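Local coordinates for uncharacterized protein (Eubacterium ventriosum, PDB 3FDI) that is of unknown function but, as a member of the cytidylate kinase-like family with a P-loop, probably binds nucleotides and may transfer phosphate between them, at residues T129-K132 / R133-R137; D141-T144 / A145-M149; W168-S171 / R172-D175. All blocks are in the same frame, centred on the assembly; numbering follows the deposited sequence.

Interaction 1: T129-K132 / R133-R137; sequences TKTK and RVMER. With SO4 (sulfate ion), chain G.
R133 and T129 run side by side, one turn apart on helix 127-138 and pointing the same way. The methyl CG2 of T129 reaches the end of the guanidinium obliquely, 4.0 Å from NH1 of R133. R133 sets off with CG anti to its backbone N (chi1 162°), and a bend at chi3 precedes the bond from NE to the carbonyl O of G16. The hydroxyl of T129 is engaged elsewhere, with D126. Two residues further on, T131 and M135 repeat the side-by-side pairing. The selenomethionine lays its chain over the carbonyl of T131, with CG of M135 3.1 Å from O of T131 and its selenium, SE, 4.2 Å from OG1 of T131. Its CG also packs on A145 of helix 142-163, and beyond the bend the terminal CE reaches the backbone of E142. K132 lies on the outer face; its carbonyl O takes the amide N of E136 at 3.2 Å. K130 points the other way and forms a salt bridge with E14. At the end of this stretch R137 presents the edge of its guanidinium to a sulfate, NH1 giving a 2.6 Å hydrogen bond to O4 and NH2 a 3.1 Å one to O2, while F15 makes a cation-pi contact with the same side chain. The sulfate, probably from the crystallisation liquor, is also held by the backbone N atoms of G16, G18, G19 and H20, where a P-loop would be expected to hold a phosphate; an arginine reaching it from outside the loop is consistent with the LID of nucleoside monophosphate kinases.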
ATOM      1  N   THR B 129     -20.709 -13.164  -7.814  1.00 45.23           N
ATOM      2  CA  THR B 129     -21.070 -14.110  -6.765  1.00 44.38           C
ATOM      3  C   THR B 129     -21.398 -13.404  -5.454  1.00 43.85           C
ATOM      4  O   THR B 129     -22.468 -13.643  -4.883  1.00 43.63           O
ATOM      5  CB  THR B 129     -19.950 -15.125  -6.560  1.00 44.64           C
ATOM      6  OG1 THR B 129     -19.682 -15.764  -7.816  1.00 46.19           O
ATOM      7  CG2 THR B 129     -20.328 -16.186  -5.529  1.00 43.12           C
ATOM      8  N   LYS B 130     -20.488 -12.530  -5.001  1.00 42.89           N
ATOM      9  CA  LYS B 130     -20.699 -11.696  -3.805  1.00 42.00           C
ATOM     10  C   LYS B 130     -21.918 -10.765  -3.915  1.00 41.62           C
ATOM     11  O   LYS B 130     -22.717 -10.680  -2.987  1.00 40.90           O
ATOM     12  CB  LYS B 130     -19.460 -10.826  -3.468  1.00 41.18           C
ATOM     13  CG  LYS B 130     -18.194 -11.580  -3.114  1.00 40.28           C
ATOM     14  CD  LYS B 130     -17.082 -10.696  -2.568  1.00 34.46           C
ATOM     15  CE  LYS B 130     -16.347  -9.942  -3.651  1.00 36.23           C
ATOM     16  NZ  LYS B 130     -15.097  -9.215  -3.138  1.00 35.81           N
ATOM     17  N   THR B 131     -22.055 -10.054  -5.029  1.00 42.50           N
ATOM     18  CA  THR B 131     -23.156  -9.107  -5.146  1.00 42.65           C
ATOM     19  C   THR B 131     -24.464  -9.859  -5.109  1.00 42.88           C
ATOM     20  O   THR B 131     -25.463  -9.387  -4.555  1.00 42.70           O
ATOM     21  CB  THR B 131     -23.098  -8.152  -6.393  1.00 43.05           C
ATOM     22  OG1 THR B 131     -23.984  -8.609  -7.427  1.00 46.29           O
ATOM     23  CG2 THR B 131     -21.719  -7.959  -6.919  1.00 39.21           C
ATOM     24  N   LYS B 132     -24.468 -11.053  -5.679  1.00 43.48           N
ATOM     25  CA  LYS B 132     -25.697 -11.822  -5.692  1.00 43.72           C
ATOM     26  C   LYS B 132     -25.974 -12.197  -4.246  1.00 43.66           C
ATOM     27  O   LYS B 132     -27.069 -11.949  -3.742  1.00 43.73           O
ATOM     28  CB  LYS B 132     -25.621 -13.044  -6.635  1.00 44.13           C
ATOM     29  CG  LYS B 132     -26.485 -12.914  -7.946  1.00 45.89           C
ATOM     30  CD  LYS B 132     -25.977 -13.773  -9.114  1.00 48.19           C
ATOM     31  CE  LYS B 132     -24.550 -13.364  -9.547  1.00 49.58           C
ATOM     32  NZ  LYS B 132     -24.093 -14.012 -10.804  1.00 51.38           N
ATOM     33  N   ARG B 133     -24.971 -12.718  -3.538  1.00 43.52           N
ATOM     34  CA  ARG B 133     -25.215 -13.185  -2.161  1.00 43.51           C
ATOM     35  C   ARG B 133     -25.686 -12.047  -1.264  1.00 43.22           C
ATOM     36  O   ARG B 133     -26.595 -12.245  -0.466  1.00 42.73           O
ATOM     37  CB  ARG B 133     -23.996 -13.909  -1.547  1.00 43.52           C
ATOM     38  CG  ARG B 133     -24.041 -14.006   0.003  1.00 44.64           C
ATOM     39  CD  ARG B 133     -23.131 -15.069   0.594  1.00 46.77           C
ATOM     40  NE  ARG B 133     -22.227 -15.610  -0.405  1.00 50.23           N
ATOM     41  CZ  ARG B 133     -22.219 -16.867  -0.838  1.00 53.12           C
ATOM     42  NH1 ARG B 133     -21.341 -17.207  -1.776  1.00 54.09           N
ATOM     43  NH2 ARG B 133     -23.051 -17.791  -0.334  1.00 54.92           N
ATOM     44  N   VAL B 134     -25.068 -10.870  -1.410  1.00 43.24           N
ATOM     45  CA  VAL B 134     -25.406  -9.681  -0.608  1.00 43.30           C
ATOM     46  C   VAL B 134     -26.838  -9.115  -0.882  1.00 44.42           C
ATOM     47  O   VAL B 134     -27.585  -8.817   0.060  1.00 43.77           O
ATOM     48  CB  VAL B 134     -24.345  -8.550  -0.806  1.00 42.60           C
ATOM     49  CG1 VAL B 134     -24.775  -7.256  -0.144  1.00 40.77           C
ATOM     50  CG2 VAL B 134     -22.938  -9.001  -0.271  1.00 43.20           C
HETATM   51  N   MSE B 135     -27.194  -8.922  -2.153  1.00 45.69           N
HETATM   52  CA  MSE B 135     -28.565  -8.463  -2.501  1.00 47.34           C
HETATM   53  C   MSE B 135     -29.633  -9.368  -1.900  1.00 48.40           C
HETATM   54  O   MSE B 135     -30.586  -8.902  -1.276  1.00 48.84           O
HETATM   55  CB  MSE B 135     -28.763  -8.434  -4.015  1.00 47.04           C
HETATM   56  CG  MSE B 135     -27.854  -7.470  -4.731  1.00 46.83           C
HETATM   57 SE   MSE B 135     -28.010  -7.812  -6.615  1.00 50.77          SE
HETATM   58  CE  MSE B 135     -29.881  -7.148  -6.860  1.00 42.42           C
ATOM     59  N   GLU B 136     -29.438 -10.664  -2.105  1.00 50.04           N
ATOM     60  CA  GLU B 136     -30.293 -11.703  -1.563  1.00 51.47           C
ATOM     61  C   GLU B 136     -30.305 -11.704  -0.058  1.00 51.74           C
ATOM     62  O   GLU B 136     -31.346 -11.926   0.530  1.00 51.85           O
ATOM     63  CB  GLU B 136     -29.831 -13.086  -2.044  1.00 52.17           C
ATOM     64  CG  GLU B 136     -30.851 -14.225  -1.780  1.00 54.91           C
ATOM     65  CD  GLU B 136     -30.588 -15.493  -2.636  1.00 59.51           C
ATOM     66  OE1 GLU B 136     -29.908 -15.411  -3.689  1.00 61.85           O
ATOM     67  OE2 GLU B 136     -31.063 -16.592  -2.253  1.00 63.89           O
ATOM     68  N   ARG B 137     -29.150 -11.497   0.569  1.00 52.19           N
ATOM     69  CA  ARG B 137     -29.070 -11.501   2.022  1.00 52.51           C
ATOM     70  C   ARG B 137     -29.754 -10.257   2.558  1.00 52.41           C
ATOM     71  O   ARG B 137     -30.533 -10.352   3.484  1.00 52.05           O
ATOM     72  CB  ARG B 137     -27.614 -11.564   2.508  1.00 53.16           C
ATOM     73  CG  ARG B 137     -27.407 -11.165   3.984  1.00 54.35           C
ATOM     74  CD  ARG B 137     -25.928 -10.811   4.264  1.00 53.64           C
ATOM     75  NE  ARG B 137     -25.100 -11.926   3.865  1.00 52.54           N
ATOM     76  CZ  ARG B 137     -23.783 -11.893   3.668  1.00 48.95           C
ATOM     77  NH1 ARG B 137     -23.180 -13.009   3.305  1.00 48.06           N
ATOM     78  NH2 ARG B 137     -23.070 -10.779   3.826  1.00 49.98           N
TER
HETATM   79  S   SO4 G2006     -19.768 -12.985   4.427  1.00 47.52           S
HETATM   80  O1  SO4 G2006     -19.908 -13.721   5.687  1.00 47.44           O
HETATM   81  O2  SO4 G2006     -20.120 -11.575   4.569  1.00 42.90           O
HETATM   82  O3  SO4 G2006     -18.322 -13.126   4.158  1.00 45.66           O
HETATM   83  O4  SO4 G2006     -20.618 -13.651   3.391  1.00 43.74           O

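Interaction 2: D141-T144 / A145-M149; sequences DEKT and ALNMM
OD1 of D141 takes two hydrogen bonds from T144: one from the backbone N at 2.7 Å and one from the hydroxyl OG1 at 2.8 Å. Both donors come in on the syn side of the carboxylate but from opposite faces of its plane, so the oxygen is straddled. D141 stands at the N-cap of helix 142-163, and its bond to the T144 amide is the capping bond. T144 can serve it twice because its hydroxyl turns back beside its own backbone N (chi1 -54°). The carbonyl O of D141 then starts the regular ladder, accepting N of A145 at 3.0 Å. The methyl of A145 tucks in against the same turn, its CB 3.2 Å from the carbonyl O of E142. E142 and L146 lie alongside each other, CG of E142 touching CD1 of L146 at 3.9 Å, an aliphatic contact that leaves the carboxylate to run on outward. L146 also packs on T131 of helix 127-138, while T144 and N147 meet P68 and I67 of the second subunit. With amides clustered at the helix start, the local field probably steadies the negative charge of D141 and keeps its carboxylate ionised.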
ATOM      1  N   ASP B 141     -30.643  -3.691  -3.717  1.00 51.89           N
ATOM      2  CA  ASP B 141     -30.305  -3.713  -5.150  1.00 52.12           C
ATOM      3  C   ASP B 141     -28.799  -3.858  -5.400  1.00 52.14           C
ATOM      4  O   ASP B 141     -27.989  -3.864  -4.456  1.00 51.95           O
ATOM      5  CB  ASP B 141     -30.827  -2.454  -5.856  1.00 52.60           C
ATOM      6  CG  ASP B 141     -30.064  -1.187  -5.481  1.00 53.59           C
ATOM      7  OD1 ASP B 141     -29.097  -1.242  -4.720  1.00 56.66           O
ATOM      8  OD2 ASP B 141     -30.442  -0.104  -5.954  1.00 57.86           O
ATOM      9  N   GLU B 142     -28.429  -3.963  -6.677  1.00 51.89           N
ATOM     10  CA  GLU B 142     -27.030  -4.144  -7.067  1.00 51.67           C
ATOM     11  C   GLU B 142     -26.144  -2.988  -6.560  1.00 51.42           C
ATOM     12  O   GLU B 142     -25.091  -3.246  -5.943  1.00 50.63           O
ATOM     13  CB  GLU B 142     -26.877  -4.296  -8.586  1.00 51.26           C
ATOM     14  CG  GLU B 142     -25.434  -4.448  -9.011  1.00 53.99           C
ATOM     15  CD  GLU B 142     -25.206  -4.467 -10.496  1.00 56.05           C
ATOM     16  OE1 GLU B 142     -26.118  -4.126 -11.257  1.00 59.49           O
ATOM     17  OE2 GLU B 142     -24.083  -4.815 -10.907  1.00 59.11           O
ATOM     18  N   LYS B 143     -26.580  -1.751  -6.851  1.00 50.82           N
ATOM     19  CA  LYS B 143     -25.876  -0.507  -6.501  1.00 50.73           C
ATOM     20  C   LYS B 143     -25.507  -0.515  -5.027  1.00 50.22           C
ATOM     21  O   LYS B 143     -24.340  -0.397  -4.661  1.00 50.72           O
ATOM     22  CB  LYS B 143     -26.765   0.719  -6.827  1.00 51.13           C
ATOM     23  CG  LYS B 143     -26.220   2.134  -6.424  1.00 51.88           C
ATOM     24  CD  LYS B 143     -27.324   3.272  -6.599  1.00 52.69           C
ATOM     25  CE  LYS B 143     -26.777   4.684  -6.240  1.00 52.77           C
ATOM     26  NZ  LYS B 143     -27.512   5.824  -6.863  1.00 52.09           N
ATOM     27  N   THR B 144     -26.512  -0.680  -4.181  1.00 49.57           N
ATOM     28  CA  THR B 144     -26.290  -0.734  -2.749  1.00 49.24           C
ATOM     29  C   THR B 144     -25.364  -1.886  -2.345  1.00 48.05           C
ATOM     30  O   THR B 144     -24.459  -1.683  -1.568  1.00 48.83           O
ATOM     31  CB  THR B 144     -27.602  -0.865  -2.013  1.00 48.67           C
ATOM     32  OG1 THR B 144     -28.443   0.197  -2.433  1.00 51.21           O
ATOM     33  CG2 THR B 144     -27.408  -0.751  -0.493  1.00 49.13           C
ATOM     34  N   ALA B 145     -25.615  -3.078  -2.876  1.00 46.98           N
ATOM     35  CA  ALA B 145     -24.807  -4.243  -2.587  1.00 45.71           C
ATOM     36  C   ALA B 145     -23.368  -3.883  -2.767  1.00 45.42           C
ATOM     37  O   ALA B 145     -22.550  -4.110  -1.871  1.00 45.42           O
ATOM     38  CB  ALA B 145     -25.180  -5.377  -3.501  1.00 45.47           C
ATOM     39  N   LEU B 146     -23.030  -3.296  -3.909  1.00 45.16           N
ATOM     40  CA  LEU B 146     -21.615  -3.033  -4.173  1.00 45.63           C
ATOM     41  C   LEU B 146     -20.991  -1.948  -3.292  1.00 45.00           C
ATOM     42  O   LEU B 146     -19.810  -2.015  -2.967  1.00 44.76           O
ATOM     43  CB  LEU B 146     -21.318  -2.813  -5.669  1.00 45.61           C
ATOM     44  CG  LEU B 146     -20.870  -4.131  -6.335  1.00 46.84           C
ATOM     45  CD1 LEU B 146     -22.013  -4.707  -7.169  1.00 47.65           C
ATOM     46  CD2 LEU B 146     -19.591  -4.002  -7.173  1.00 46.31           C
ATOM     47  N   ASN B 147     -21.792  -0.972  -2.904  1.00 45.02           N
ATOM     48  CA  ASN B 147     -21.376   0.042  -1.956  1.00 44.59           C
ATOM     49  C   ASN B 147     -21.175  -0.557  -0.600  1.00 44.36           C
ATOM     50  O   ASN B 147     -20.186  -0.305   0.023  1.00 44.73           O
ATOM     51  CB  ASN B 147     -22.425   1.148  -1.872  1.00 44.15           C
ATOM     52  CG  ASN B 147     -22.371   2.069  -3.060  1.00 44.77           C
ATOM     53  OD1 ASN B 147     -21.387   2.090  -3.793  1.00 46.24           O
ATOM     54  ND2 ASN B 147     -23.416   2.852  -3.254  1.00 46.73           N
HETATM   55  N   MSE B 148     -22.120  -1.354  -0.135  1.00 44.61           N
HETATM   56  CA  MSE B 148     -21.912  -2.073   1.119  1.00 44.95           C
HETATM   57  C   MSE B 148     -20.624  -2.890   1.119  1.00 43.16           C
HETATM   58  O   MSE B 148     -19.886  -2.902   2.097  1.00 43.95           O
HETATM   59  CB  MSE B 148     -23.078  -2.996   1.376  1.00 45.40           C
HETATM   60  CG  MSE B 148     -24.148  -2.337   2.157  1.00 49.49           C
HETATM   61 SE   MSE B 148     -25.555  -3.615   2.228  0.80 57.45          SE
HETATM   62  CE  MSE B 148     -26.295  -3.200   0.470  1.00 55.48           C
HETATM   63  N   MSE B 149     -20.354  -3.569   0.022  1.00 41.64           N
HETATM   64  CA  MSE B 149     -19.204  -4.454  -0.028  1.00 41.55           C
HETATM   65  C   MSE B 149     -17.941  -3.611   0.170  1.00 41.37           C
HETATM   66  O   MSE B 149     -17.127  -3.918   1.017  1.00 41.00           O
HETATM   67  CB  MSE B 149     -19.154  -5.246  -1.348  1.00 41.23           C
HETATM   68  CG  MSE B 149     -20.151  -6.414  -1.417  1.00 41.19           C
HETATM   69 SE   MSE B 149     -20.568  -6.875  -3.251  0.80 42.21          SE
HETATM   70  CE  MSE B 149     -18.769  -7.029  -3.850  1.00 36.08           C
TER

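Interaction 3: W168-S171 / R172-D175; sequences WGDS and RTYD
The Y174 ring has the methyl CG2 of T173 on one face, 3.6 Å above its plane and offset toward the rim, and the backbone N of G169 at its edge, in plane. The R172 guanidinium is also met from two directions, with OD2 of D170 over one face and OG of S171 at the edge. R172 lies in a short 3-10 turn, with Y174 just after it, in the loop that leads from helix 142-163 into strand 176-180 of the parallel sheet. The backbone bonds here span three residues: T173 N gives to O of D170 at 3.0 Å and Y174 N to O of S171 at 3.1 Å, each donor standing well above the carbonyl plane. D170 and R172 make a salt bridge, OD1 to NH2 at 3.3 Å. The two planes stand 78° apart, so the carboxylate meets the guanidinium crosswise instead of pairing with it edge on. G169 has left-handed backbone angles, which turn the chain sharply after W168. Around the turn, F122 stacks on Y174 and takes an edge-to-face contact with W168. The third subunit meets this loop closely: S171 OG bonds to G169 O of that subunit and G169 O to its S171 OG, and K182 of that chain forms a salt bridge with D175. Y174 swings its CG beside its own backbone N (chi1 -47°), bringing the phenol back alongside 169-170, edge toward the backbone. Its OH thus accepts the N-H of G169 at 2.9 Å, with an N-H...O angle of 174°.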
ATOM      1  N   TRP B 168      -4.314  -6.944   5.814  1.00 39.31           N
ATOM      2  CA  TRP B 168      -5.597  -7.576   5.560  1.00 38.62           C
ATOM      3  C   TRP B 168      -5.691  -8.019   4.100  1.00 38.58           C
ATOM      4  O   TRP B 168      -5.480  -7.226   3.216  1.00 38.56           O
ATOM      5  CB  TRP B 168      -6.706  -6.591   5.807  1.00 37.63           C
ATOM      6  CG  TRP B 168      -8.068  -7.171   5.651  1.00 36.24           C
ATOM      7  CD1 TRP B 168      -8.746  -7.887   6.575  1.00 36.89           C
ATOM      8  CD2 TRP B 168      -8.937  -7.049   4.523  1.00 34.85           C
ATOM      9  NE1 TRP B 168      -9.988  -8.230   6.095  1.00 37.02           N
ATOM     10  CE2 TRP B 168     -10.128  -7.722   4.839  1.00 34.57           C
ATOM     11  CE3 TRP B 168      -8.822  -6.431   3.277  1.00 40.20           C
ATOM     12  CZ2 TRP B 168     -11.203  -7.798   3.966  1.00 37.15           C
ATOM     13  CZ3 TRP B 168      -9.913  -6.478   2.401  1.00 37.69           C
ATOM     14  CH2 TRP B 168     -11.075  -7.180   2.751  1.00 39.55           C
ATOM     15  N   GLY B 169      -6.021  -9.263   3.863  1.00 37.96           N
ATOM     16  CA  GLY B 169      -6.213  -9.744   2.491  1.00 39.02           C
ATOM     17  C   GLY B 169      -4.961 -10.145   1.706  1.00 38.84           C
ATOM     18  O   GLY B 169      -5.084 -10.648   0.610  1.00 38.93           O
ATOM     19  N   ASP B 170      -3.776  -9.885   2.244  1.00 38.45           N
ATOM     20  CA  ASP B 170      -2.527 -10.290   1.623  1.00 40.70           C
ATOM     21  C   ASP B 170      -2.342 -11.799   1.849  1.00 39.28           C
ATOM     22  O   ASP B 170      -2.562 -12.259   2.941  1.00 39.95           O
ATOM     23  CB  ASP B 170      -1.359  -9.497   2.276  1.00 41.82           C
ATOM     24  CG  ASP B 170       0.022  -9.866   1.688  1.00 48.98           C
ATOM     25  OD1 ASP B 170       0.064 -10.320   0.570  1.00 52.87           O
ATOM     26  OD2 ASP B 170       1.085  -9.671   2.343  1.00 61.26           O
ATOM     27  N   SER B 171      -1.943 -12.590   0.842  1.00 38.77           N
ATOM     28  CA  SER B 171      -1.793 -14.048   1.051  1.00 37.02           C
ATOM     29  C   SER B 171      -0.828 -14.387   2.211  1.00 36.40           C
ATOM     30  O   SER B 171      -0.991 -15.406   2.899  1.00 36.32           O
ATOM     31  CB  SER B 171      -1.297 -14.712  -0.235  1.00 38.99           C
ATOM     32  OG  SER B 171       0.010 -14.228  -0.603  1.00 36.54           O
ATOM     33  N   ARG B 172       0.175 -13.559   2.426  1.00 35.62           N
ATOM     34  CA  ARG B 172       1.158 -13.817   3.470  1.00 37.79           C
ATOM     35  C   ARG B 172       0.607 -13.682   4.864  1.00 38.03           C
ATOM     36  O   ARG B 172       1.174 -14.247   5.777  1.00 39.89           O
ATOM     37  CB  ARG B 172       2.409 -13.014   3.245  1.00 39.28           C
ATOM     38  CG  ARG B 172       3.141 -13.567   1.893  1.00 48.04           C
ATOM     39  CD  ARG B 172       3.861 -12.544   0.973  1.00 58.96           C
ATOM     40  NE  ARG B 172       3.035 -11.822  -0.003  1.00 64.82           N
ATOM     41  CZ  ARG B 172       3.428 -10.711  -0.655  1.00 65.25           C
ATOM     42  NH1 ARG B 172       4.625 -10.186  -0.456  1.00 65.68           N
ATOM     43  NH2 ARG B 172       2.602 -10.089  -1.497  1.00 67.11           N
ATOM     44  N   THR B 173      -0.540 -13.019   5.015  1.00 36.52           N
ATOM     45  CA  THR B 173      -1.149 -12.908   6.281  1.00 36.97           C
ATOM     46  C   THR B 173      -1.793 -14.244   6.744  1.00 35.82           C
ATOM     47  O   THR B 173      -2.025 -14.400   7.915  1.00 36.12           O
ATOM     48  CB  THR B 173      -2.166 -11.757   6.238  1.00 37.23           C
ATOM     49  OG1 THR B 173      -1.464 -10.569   5.895  1.00 38.35           O
ATOM     50  CG2 THR B 173      -2.914 -11.545   7.608  1.00 37.60           C
ATOM     51  N   TYR B 174      -2.061 -15.182   5.828  1.00 35.06           N
ATOM     52  CA  TYR B 174      -2.830 -16.390   6.101  1.00 34.47           C
ATOM     53  C   TYR B 174      -2.138 -17.695   5.622  1.00 36.08           C
ATOM     54  O   TYR B 174      -1.253 -17.672   4.812  1.00 34.40           O
ATOM     55  CB  TYR B 174      -4.206 -16.265   5.417  1.00 34.50           C
ATOM     56  CG  TYR B 174      -4.894 -14.915   5.665  1.00 34.43           C
ATOM     57  CD1 TYR B 174      -4.707 -13.885   4.777  1.00 35.20           C
ATOM     58  CD2 TYR B 174      -5.645 -14.661   6.803  1.00 35.49           C
ATOM     59  CE1 TYR B 174      -5.237 -12.630   4.952  1.00 33.71           C
ATOM     60  CE2 TYR B 174      -6.263 -13.369   6.999  1.00 33.97           C
ATOM     61  CZ  TYR B 174      -6.038 -12.372   6.045  1.00 36.40           C
ATOM     62  OH  TYR B 174      -6.563 -11.091   6.089  1.00 34.69           O
ATOM     63  N   ASP B 175      -2.581 -18.826   6.151  1.00 36.89           N
ATOM     64  CA  ASP B 175      -2.204 -20.125   5.633  1.00 37.57           C
ATOM     65  C   ASP B 175      -2.866 -20.546   4.358  1.00 37.92           C
ATOM     66  O   ASP B 175      -2.234 -21.237   3.526  1.00 38.60           O
ATOM     67  CB  ASP B 175      -2.539 -21.192   6.674  1.00 37.92           C
ATOM     68  CG  ASP B 175      -1.743 -20.995   7.949  1.00 37.26           C
ATOM     69  OD1 ASP B 175      -0.551 -20.664   7.828  1.00 39.04           O
ATOM     70  OD2 ASP B 175      -2.296 -21.115   9.046  1.00 36.87           O
TER

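Overall arrangement
Interactions 1 and 2 sit on consecutive helices, 127-138 and 142-163, and touch directly: CD1 of L146 lies 3.3 Å from CG2 of T131, and M135 packs on A145. Together they form a corner of two helices that cross steeply at the periphery of the chain, partly buried, with T131, V134, M135, A145 and L146 packing between the helices, joined by K130. They differ in their polar work, since 129-137 carries an arginine to the bound sulfate while 141-149 caps a helix start. Interaction 3 lies nearer the chain's centre, about 24 and 25 Å from the other two centre to centre. There aromatic packing against the sheet combines with a subunit interface, and turn bonds replace helical ones.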